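Local coordinates for hypothetical protein ST1066 (Sulfolobus tokodaii, PDB 2PJZ) that probably binds and hydrolyses ATP as the nucleotide-binding subunit of an ABC transporter, putatively one for cobalt, at residues Q3-G8 and N59-G64; I24-N29 and E177-T182. All blocks are in the same frame, centred on the assembly; numbering follows the deposited sequence. Where two conformers were deposited one is given.

Contact 1 of 2, residues Q3-G8 and N59-G64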
ATOM      1  N   GLN A   3     -14.456   3.034  -0.710  1.00  7.50           N
ATOM      2  CA  GLN A   3     -15.081   2.552  -1.952  1.00  7.13           C
ATOM      3  C   GLN A   3     -14.434   3.269  -3.129  1.00  8.95           C
ATOM      4  O   GLN A   3     -14.470   4.500  -3.170  1.00  8.31           O
ATOM      5  CB  GLN A   3     -16.561   2.872  -2.013  1.00  9.00           C
ATOM      6  CG  GLN A   3     -17.432   2.229  -0.934  1.00  9.42           C
ATOM      7  CD  GLN A   3     -18.756   2.940  -0.851  1.00 12.37           C
ATOM      8  OE1 GLN A   3     -18.920   3.865  -0.049  1.00 11.01           O
ATOM      9  NE2 GLN A   3     -19.692   2.559  -1.726  1.00 10.67           N
ATOM     10  N   LEU A   4     -13.849   2.505  -4.060  1.00  7.02           N
ATOM     11  CA  LEU A   4     -13.448   3.084  -5.371  1.00  8.44           C
ATOM     12  C   LEU A   4     -14.494   2.668  -6.351  1.00  8.67           C
ATOM     13  O   LEU A   4     -14.748   1.440  -6.553  1.00  8.72           O
ATOM     14  CB  LEU A   4     -12.050   2.610  -5.825  1.00  7.58           C
ATOM     15  CG  LEU A   4     -10.812   3.232  -5.158  1.00 11.10           C
ATOM     16  CD1 LEU A   4     -10.795   3.066  -3.634  1.00 10.51           C
ATOM     17  CD2 LEU A   4      -9.548   2.657  -5.793  1.00 12.27           C
ATOM     18  N   LYS A   5     -15.191   3.639  -6.945  0.50  8.37           N
ATOM     19  CA  LYS A   5     -16.277   3.308  -7.892  0.50  8.98           C
ATOM     20  C   LYS A   5     -15.985   3.854  -9.283  0.50  8.72           C
ATOM     21  O   LYS A   5     -16.198   5.043  -9.545  0.50  9.06           O
ATOM     22  CB  LYS A   5     -17.658   3.820  -7.421  0.50  8.81           C
ATOM     23  CG  LYS A   5     -18.016   3.565  -5.945  0.50 10.66           C
ATOM     24  CD  LYS A   5     -18.117   2.084  -5.570  0.50 14.50           C
ATOM     25  CE  LYS A   5     -19.373   1.377  -6.159  0.50 15.81           C
ATOM     26  NZ  LYS A   5     -19.457  -0.054  -5.706  0.50 10.87           N
ATOM     27  N   ASN A   6     -15.486   2.975 -10.147  1.00  9.20           N
ATOM     28  CA  ASN A   6     -15.130   3.280 -11.539  1.00  9.11           C
ATOM     29  C   ASN A   6     -14.054   4.378 -11.607  1.00  8.81           C
ATOM     30  O   ASN A   6     -14.212   5.389 -12.301  1.00  8.58           O
ATOM     31  CB  ASN A   6     -16.379   3.723 -12.333  1.00 10.88           C
ATOM     32  CG  ASN A   6     -16.136   3.725 -13.841  1.00 13.65           C
ATOM     33  OD1 ASN A   6     -15.484   2.823 -14.363  1.00 14.11           O
ATOM     34  ND2 ASN A   6     -16.644   4.738 -14.527  1.00 14.54           N
ATOM     35  N   VAL A   7     -12.972   4.170 -10.868  1.00  8.70           N
ATOM     36  CA  VAL A   7     -11.878   5.145 -10.822  1.00  7.40           C
ATOM     37  C   VAL A   7     -10.973   5.013 -12.056  1.00  7.86           C
ATOM     38  O   VAL A   7     -10.660   3.901 -12.484  1.00  7.69           O
ATOM     39  CB  VAL A   7     -11.061   4.987  -9.516  1.00  6.93           C
ATOM     40  CG1 VAL A   7      -9.826   5.930  -9.504  1.00  7.50           C
ATOM     41  CG2 VAL A   7     -11.977   5.328  -8.338  1.00  7.30           C
ATOM     42  N   GLY A   8     -10.574   6.147 -12.623  1.00  7.28           N
ATOM     43  CA  GLY A   8      -9.582   6.132 -13.718  1.00  8.33           C
ATOM     44  C   GLY A   8      -8.517   7.149 -13.334  1.00  8.42           C
ATOM     45  O   GLY A   8      -8.819   8.181 -12.698  1.00  9.16           O
ATOM     46  N   ASN A  59     -15.310   8.045  -8.652  1.00  6.73           N
ATOM     47  CA  ASN A  59     -15.567   8.503  -7.283  1.00  7.54           C
ATOM     48  C   ASN A  59     -14.881   7.618  -6.300  1.00  7.08           C
ATOM     49  O   ASN A  59     -14.739   6.418  -6.525  1.00  7.47           O
ATOM     50  CB  ASN A  59     -17.087   8.528  -7.042  1.00  6.95           C
ATOM     51  CG  ASN A  59     -17.752   9.640  -7.849  1.00 10.95           C
ATOM     52  OD1 ASN A  59     -18.359   9.387  -8.914  1.00 16.38           O
ATOM     53  ND2 ASN A  59     -17.479  10.858  -7.468  1.00  5.29           N
ATOM     54  N   ILE A  60     -14.395   8.218  -5.212  1.00  6.41           N
ATOM     55  CA  ILE A  60     -13.767   7.477  -4.114  1.00  5.63           C
ATOM     56  C   ILE A  60     -14.439   7.974  -2.844  1.00  5.87           C
ATOM     57  O   ILE A  60     -14.437   9.197  -2.567  1.00  6.13           O
ATOM     58  CB  ILE A  60     -12.213   7.749  -4.016  1.00  5.80           C
ATOM     59  CG1 ILE A  60     -11.509   7.335  -5.348  1.00  4.52           C
ATOM     60  CG2 ILE A  60     -11.591   7.004  -2.781  1.00  6.49           C
ATOM     61  CD1 ILE A  60     -10.022   7.763  -5.513  1.00  6.33           C
ATOM     62  N   PHE A  61     -14.986   7.038  -2.058  1.00  6.03           N
ATOM     63  CA  PHE A  61     -15.681   7.397  -0.806  1.00  6.72           C
ATOM     64  C   PHE A  61     -14.978   6.821   0.404  1.00  6.48           C
ATOM     65  O   PHE A  61     -14.674   5.621   0.417  1.00  6.73           O
ATOM     66  CB  PHE A  61     -17.150   6.894  -0.806  1.00  6.25           C
ATOM     67  CG  PHE A  61     -17.988   7.458  -1.944  1.00  7.77           C
ATOM     68  CD1 PHE A  61     -18.727   8.646  -1.783  1.00  6.62           C
ATOM     69  CD2 PHE A  61     -17.997   6.826  -3.160  1.00  6.26           C
ATOM     70  CE1 PHE A  61     -19.513   9.168  -2.848  1.00  9.83           C
ATOM     71  CE2 PHE A  61     -18.795   7.310  -4.232  1.00  6.20           C
ATOM     72  CZ  PHE A  61     -19.525   8.515  -4.076  1.00  7.77           C
ATOM     73  N   ILE A  62     -14.708   7.657   1.399  1.00  6.06           N
ATOM     74  CA  ILE A  62     -14.171   7.187   2.675  1.00  6.55           C
ATOM     75  C   ILE A  62     -15.255   7.451   3.719  1.00  7.13           C
ATOM     76  O   ILE A  62     -15.615   8.590   3.958  1.00  7.48           O
ATOM     77  CB  ILE A  62     -12.858   7.925   3.045  1.00  7.18           C
ATOM     78  CG1 ILE A  62     -11.789   7.726   1.919  1.00  7.57           C
ATOM     79  CG2 ILE A  62     -12.299   7.455   4.392  1.00  6.61           C
ATOM     80  CD1 ILE A  62     -10.529   8.568   2.164  1.00  9.35           C
ATOM     81  N   ASN A  63     -15.811   6.381   4.269  1.00  6.09           N
ATOM     82  CA  ASN A  63     -16.964   6.500   5.186  1.00  6.37           C
ATOM     83  C   ASN A  63     -18.053   7.393   4.597  1.00  6.95           C
ATOM     84  O   ASN A  63     -18.615   8.271   5.286  1.00  6.64           O
ATOM     85  CB  ASN A  63     -16.506   6.901   6.604  1.00  5.93           C
ATOM     86  CG  ASN A  63     -15.795   5.750   7.308  1.00  7.58           C
ATOM     87  OD1 ASN A  63     -16.001   4.581   6.970  1.00  7.66           O
ATOM     88  ND2 ASN A  63     -14.950   6.070   8.280  1.00  9.00           N
ATOM     89  N   GLY A  64     -18.337   7.149   3.302  1.00  6.45           N
ATOM     90  CA  GLY A  64     -19.421   7.814   2.584  1.00  6.25           C
ATOM     91  C   GLY A  64     -19.110   9.241   2.141  1.00  7.43           C
ATOM     92  O   GLY A  64     -19.951   9.868   1.505  1.00  7.13           O
TER
HETATM   93  O   HOH W   1     -17.326   4.809   1.870  1.00  6.45           O
HETATM   94  O   HOH W   2     -18.202   6.585 -10.073  1.00 15.82           O
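In the antiparallel β-sheet subdomain of the ABC ATPase fold, strand 3-5 pairs with strand 59-62, the two running at 166°. Q3 and F61 form a hydrogen-bonded pair, with Q3 N to F61 O and F61 N to Q3 O both at 2.8 Å. At the other hydrogen-bonded pair, K5 N gives N59 O a nearly straight bond of 2.8 Å (173° at the hydrogen), whereas the return bond from N59 N to K5 O is longer, at 3.3 Å, and its donor is tilted from the carbonyl plane. Water 2 bridges K5 O and N59 OD1 here. On the face of Q3, K5 and F61, the Q3 amide plane lies 34° from the phenyl ring. Q3 OE1 sits 3.6 Å from F61 CB and 2.7 Å from the oxygen of water 1, which accepts a hydrogen bond from G64 N. K5 CG meets the ring edge near CE2; in the conformer described, the lysine bends at chi2 and chi3 and its NZ pairs with E27, whose OE2 also takes Q3 NE2. On the opposite face L4 CD1 and I60 CG2 lie alongside, 4.1 Å apart, both side chains directed the same way. Past the corner at N6, V7 reaches back, its CG2 meeting I60 CG1 at 3.6 Å with the side chains at about a right angle. N6 and V7 form a G1 bulge opposite I24. Strand 3-5 is thus flanked by strands 17-28 and 59-62, while L4 packs on I50 and I60 on A49 of helix 43-50.

Contact 2 of 2, residues I24-N29 and E177-T182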
ATOM      1  N   ILE A  24     -11.430   1.070 -12.242  1.00 10.07           N
ATOM      2  CA  ILE A  24     -10.892   0.468 -11.028  1.00 10.16           C
ATOM      3  C   ILE A  24     -11.997   0.459 -10.000  1.00 11.30           C
ATOM      4  O   ILE A  24     -12.518   1.526  -9.633  1.00 11.29           O
ATOM      5  CB  ILE A  24      -9.644   1.194 -10.480  1.00 10.11           C
ATOM      6  CG1 ILE A  24      -8.517   1.208 -11.537  1.00  7.80           C
ATOM      7  CG2 ILE A  24      -9.165   0.578  -9.094  1.00 10.33           C
ATOM      8  CD1 ILE A  24      -8.007  -0.202 -12.032  1.00 11.00           C
ATOM      9  N   ASN A  25     -12.335  -0.741  -9.521  1.00 10.20           N
ATOM     10  CA  ASN A  25     -13.383  -0.887  -8.505  1.00 11.84           C
ATOM     11  C   ASN A  25     -12.876  -1.677  -7.289  1.00 11.94           C
ATOM     12  O   ASN A  25     -12.189  -2.697  -7.438  1.00 12.31           O
ATOM     13  CB  ASN A  25     -14.584  -1.587  -9.094  1.00 11.58           C
ATOM     14  CG  ASN A  25     -15.294  -0.761 -10.121  1.00 14.73           C
ATOM     15  OD1 ASN A  25     -15.956   0.226  -9.799  1.00 12.68           O
ATOM     16  ND2 ASN A  25     -15.182  -1.176 -11.390  1.00 14.20           N
ATOM     17  N   LEU A  26     -13.161  -1.187  -6.086  1.00 10.49           N
ATOM     18  CA  LEU A  26     -12.711  -1.869  -4.882  1.00 10.23           C
ATOM     19  C   LEU A  26     -13.553  -1.402  -3.691  1.00 10.57           C
ATOM     20  O   LEU A  26     -13.812  -0.210  -3.577  1.00  9.39           O
ATOM     21  CB  LEU A  26     -11.232  -1.535  -4.595  1.00 10.40           C
ATOM     22  CG  LEU A  26     -10.603  -2.075  -3.308  1.00 12.53           C
ATOM     23  CD1 LEU A  26     -10.457  -3.576  -3.404  1.00 14.91           C
ATOM     24  CD2 LEU A  26      -9.254  -1.432  -3.018  1.00 12.40           C
ATOM     25  N   GLU A  27     -13.917  -2.311  -2.778  1.00  9.69           N
ATOM     26  CA  GLU A  27     -14.506  -1.881  -1.494  1.00 10.61           C
ATOM     27  C   GLU A  27     -13.719  -2.572  -0.415  1.00 10.54           C
ATOM     28  O   GLU A  27     -13.458  -3.793  -0.507  1.00 10.22           O
ATOM     29  CB  GLU A  27     -16.045  -2.178  -1.383  1.00  9.90           C
ATOM     30  CG  GLU A  27     -16.816  -1.396  -2.428  1.00 11.58           C
ATOM     31  CD  GLU A  27     -18.309  -1.284  -2.256  1.00 13.10           C
ATOM     32  OE1 GLU A  27     -18.880  -2.059  -1.455  1.00 15.29           O
ATOM     33  OE2 GLU A  27     -18.894  -0.390  -2.947  1.00 18.27           O
ATOM     34  N   VAL A  28     -13.284  -1.791   0.568  1.00  9.19           N
ATOM     35  CA  VAL A  28     -12.512  -2.300   1.694  1.00 10.14           C
ATOM     36  C   VAL A  28     -13.207  -1.865   2.973  1.00  9.77           C
ATOM     37  O   VAL A  28     -13.477  -0.673   3.158  1.00  8.56           O
ATOM     38  CB  VAL A  28     -11.088  -1.716   1.709  1.00  9.74           C
ATOM     39  CG1 VAL A  28     -10.316  -2.239   2.918  1.00 13.00           C
ATOM     40  CG2 VAL A  28     -10.352  -2.117   0.438  1.00 10.92           C
ATOM     41  N   ASN A  29     -13.488  -2.812   3.863  1.00  9.95           N
ATOM     42  CA  ASN A  29     -14.000  -2.396   5.171  1.00 10.15           C
ATOM     43  C   ASN A  29     -13.485  -3.282   6.279  1.00  9.75           C
ATOM     44  O   ASN A  29     -13.494  -4.508   6.133  1.00  9.32           O
ATOM     45  CB  ASN A  29     -15.523  -2.349   5.190  1.00 11.93           C
ATOM     46  CG  ASN A  29     -16.158  -3.694   5.004  1.00 17.00           C
ATOM     47  OD1 ASN A  29     -16.272  -4.177   3.887  1.00 21.79           O
ATOM     48  ND2 ASN A  29     -16.631  -4.296   6.109  1.00 23.62           N
ATOM     49  N   GLU A 177      -8.300  -0.613   9.340  1.00 12.39           N
ATOM     50  CA  GLU A 177      -8.765  -0.719   7.950  1.00 11.25           C
ATOM     51  C   GLU A 177      -7.774   0.038   7.061  1.00 10.92           C
ATOM     52  O   GLU A 177      -7.188   1.045   7.487  1.00  9.33           O
ATOM     53  CB  GLU A 177     -10.138  -0.063   7.808  1.00 10.97           C
ATOM     54  CG  GLU A 177     -10.720   0.056   6.379  1.00 11.51           C
ATOM     55  CD  GLU A 177     -12.102   0.680   6.423  1.00 11.95           C
ATOM     56  OE1 GLU A 177     -12.988   0.130   7.145  1.00 10.64           O
ATOM     57  OE2 GLU A 177     -12.310   1.717   5.747  1.00 10.21           O
ATOM     58  N   GLY A 178      -7.603  -0.428   5.836  1.00 10.80           N
ATOM     59  CA  GLY A 178      -6.844   0.380   4.883  1.00 10.16           C
ATOM     60  C   GLY A 178      -6.228  -0.428   3.786  1.00  9.72           C
ATOM     61  O   GLY A 178      -6.636  -1.568   3.502  1.00 10.23           O
ATOM     62  N   ILE A 179      -5.243   0.179   3.134  1.00 10.04           N
ATOM     63  CA  ILE A 179      -4.672  -0.408   1.927  1.00  9.22           C
ATOM     64  C   ILE A 179      -3.184  -0.246   2.069  1.00 10.32           C
ATOM     65  O   ILE A 179      -2.696   0.834   2.398  1.00 10.46           O
ATOM     66  CB  ILE A 179      -5.178   0.316   0.638  1.00  9.26           C
ATOM     67  CG1 ILE A 179      -6.663   0.000   0.386  1.00  9.34           C
ATOM     68  CG2 ILE A 179      -4.337  -0.137  -0.623  1.00  7.97           C
ATOM     69  CD1 ILE A 179      -7.289   0.961  -0.652  1.00 10.17           C
ATOM     70  N   LEU A 180      -2.451  -1.336   1.831  1.00 10.22           N
ATOM     71  CA  LEU A 180      -1.003  -1.308   1.851  1.00 11.35           C
ATOM     72  C   LEU A 180      -0.580  -1.670   0.440  1.00 11.88           C
ATOM     73  O   LEU A 180      -0.998  -2.694  -0.056  1.00 11.63           O
ATOM     74  CB  LEU A 180      -0.467  -2.370   2.825  1.00 11.32           C
ATOM     75  CG  LEU A 180       1.048  -2.408   3.099  1.00 15.61           C
ATOM     76  CD1 LEU A 180       1.342  -3.125   4.436  1.00 18.89           C
ATOM     77  CD2 LEU A 180       1.829  -3.088   1.949  1.00 17.21           C
ATOM     78  N   VAL A 181       0.252  -0.851  -0.205  1.00 12.29           N
ATOM     79  CA  VAL A 181       0.698  -1.203  -1.542  1.00 12.86           C
ATOM     80  C   VAL A 181       2.184  -1.551  -1.575  1.00 13.69           C
ATOM     81  O   VAL A 181       2.983  -0.898  -0.923  1.00 13.11           O
ATOM     82  CB  VAL A 181       0.367  -0.117  -2.632  1.00 12.89           C
ATOM     83  CG1 VAL A 181      -1.098   0.350  -2.530  1.00 12.16           C
ATOM     84  CG2 VAL A 181       1.298   1.061  -2.559  1.00 14.01           C
ATOM     85  N   THR A 182       2.534  -2.572  -2.366  1.00 15.55           N
ATOM     86  CA  THR A 182       3.929  -3.025  -2.454  1.00 16.82           C
ATOM     87  C   THR A 182       4.210  -3.847  -3.688  1.00 17.08           C
ATOM     88  O   THR A 182       3.310  -4.528  -4.220  1.00 16.78           O
ATOM     89  CB  THR A 182       4.351  -3.840  -1.191  1.00 17.63           C
ATOM     90  OG1 THR A 182       5.770  -4.090  -1.240  1.00 17.76           O
ATOM     91  CG2 THR A 182       3.574  -5.173  -1.119  1.00 16.59           C
TER
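Strands 24-28 and 177-182 approach to 8.5 Å between axes at 131°, with no hydrogen bond between them, and converge at the V28-N29 end, where the CA atoms of N29 and E177 are 6.2 Å apart. The first strand belongs to the antiparallel sheet and the second to the mixed sheet. Farther along, L26 CD2 and I179 CD1 meet end to end at 3.9 Å; with L26 CG anti to its backbone N (chi1 175°), the leucine branch is carried toward the isoleucine. V28 uses both its methyls: CG2 lies 4.3 Å from I179 CG1, while CG1 rests 3.8 Å from G178 O and also meets the CG methylene of E177. The valine and glutamate side chains pass one another running opposite ways. E177, extended to its carboxylate, lays OE1 3.4 Å from N29 CA. The acid is buried yet doubly held, since OE1 accepts from the backbone N of G30 and OE2 from M1 N; the nearby N-terminal amine would probably help to stabilise its negative charge. This is an inter-sheet contact of the ABC ATPase fold, between the antiparallel β-subdomain and the P-loop-type core sheet. V28 also touches V33 of strand 32-36, the neighbour of 177-182 in that core, and I179 continues the apolar layer onto I35 and onto L47 and I50 of helix 43-50, whose first turn probably forms the end of the Walker A motif.

How the contacts relate
From the N terminus the chain enters strand 2-11, returns along strand 17-28, and passes through strand 32-36 and helix 43-50 before strand 59-62 closes the loop of contact 1 against residues 3-8. Contact 2 opens at residues 24-29, inside that loop, and closes only at 177-182, after strands 76-78 and 149-153 and the helices between and after them, so the two contacts cross. Their centres lie about 11 Å apart and are joined directly: strands 2-11 and 17-28 are sheet neighbours, with L4 N hydrogen-bonded to L26 O, and N6 N to N25 OD1. Contact 1 thus extends the antiparallel sheet laterally, and contact 2 docks that sheet's edge strand onto the core sheet.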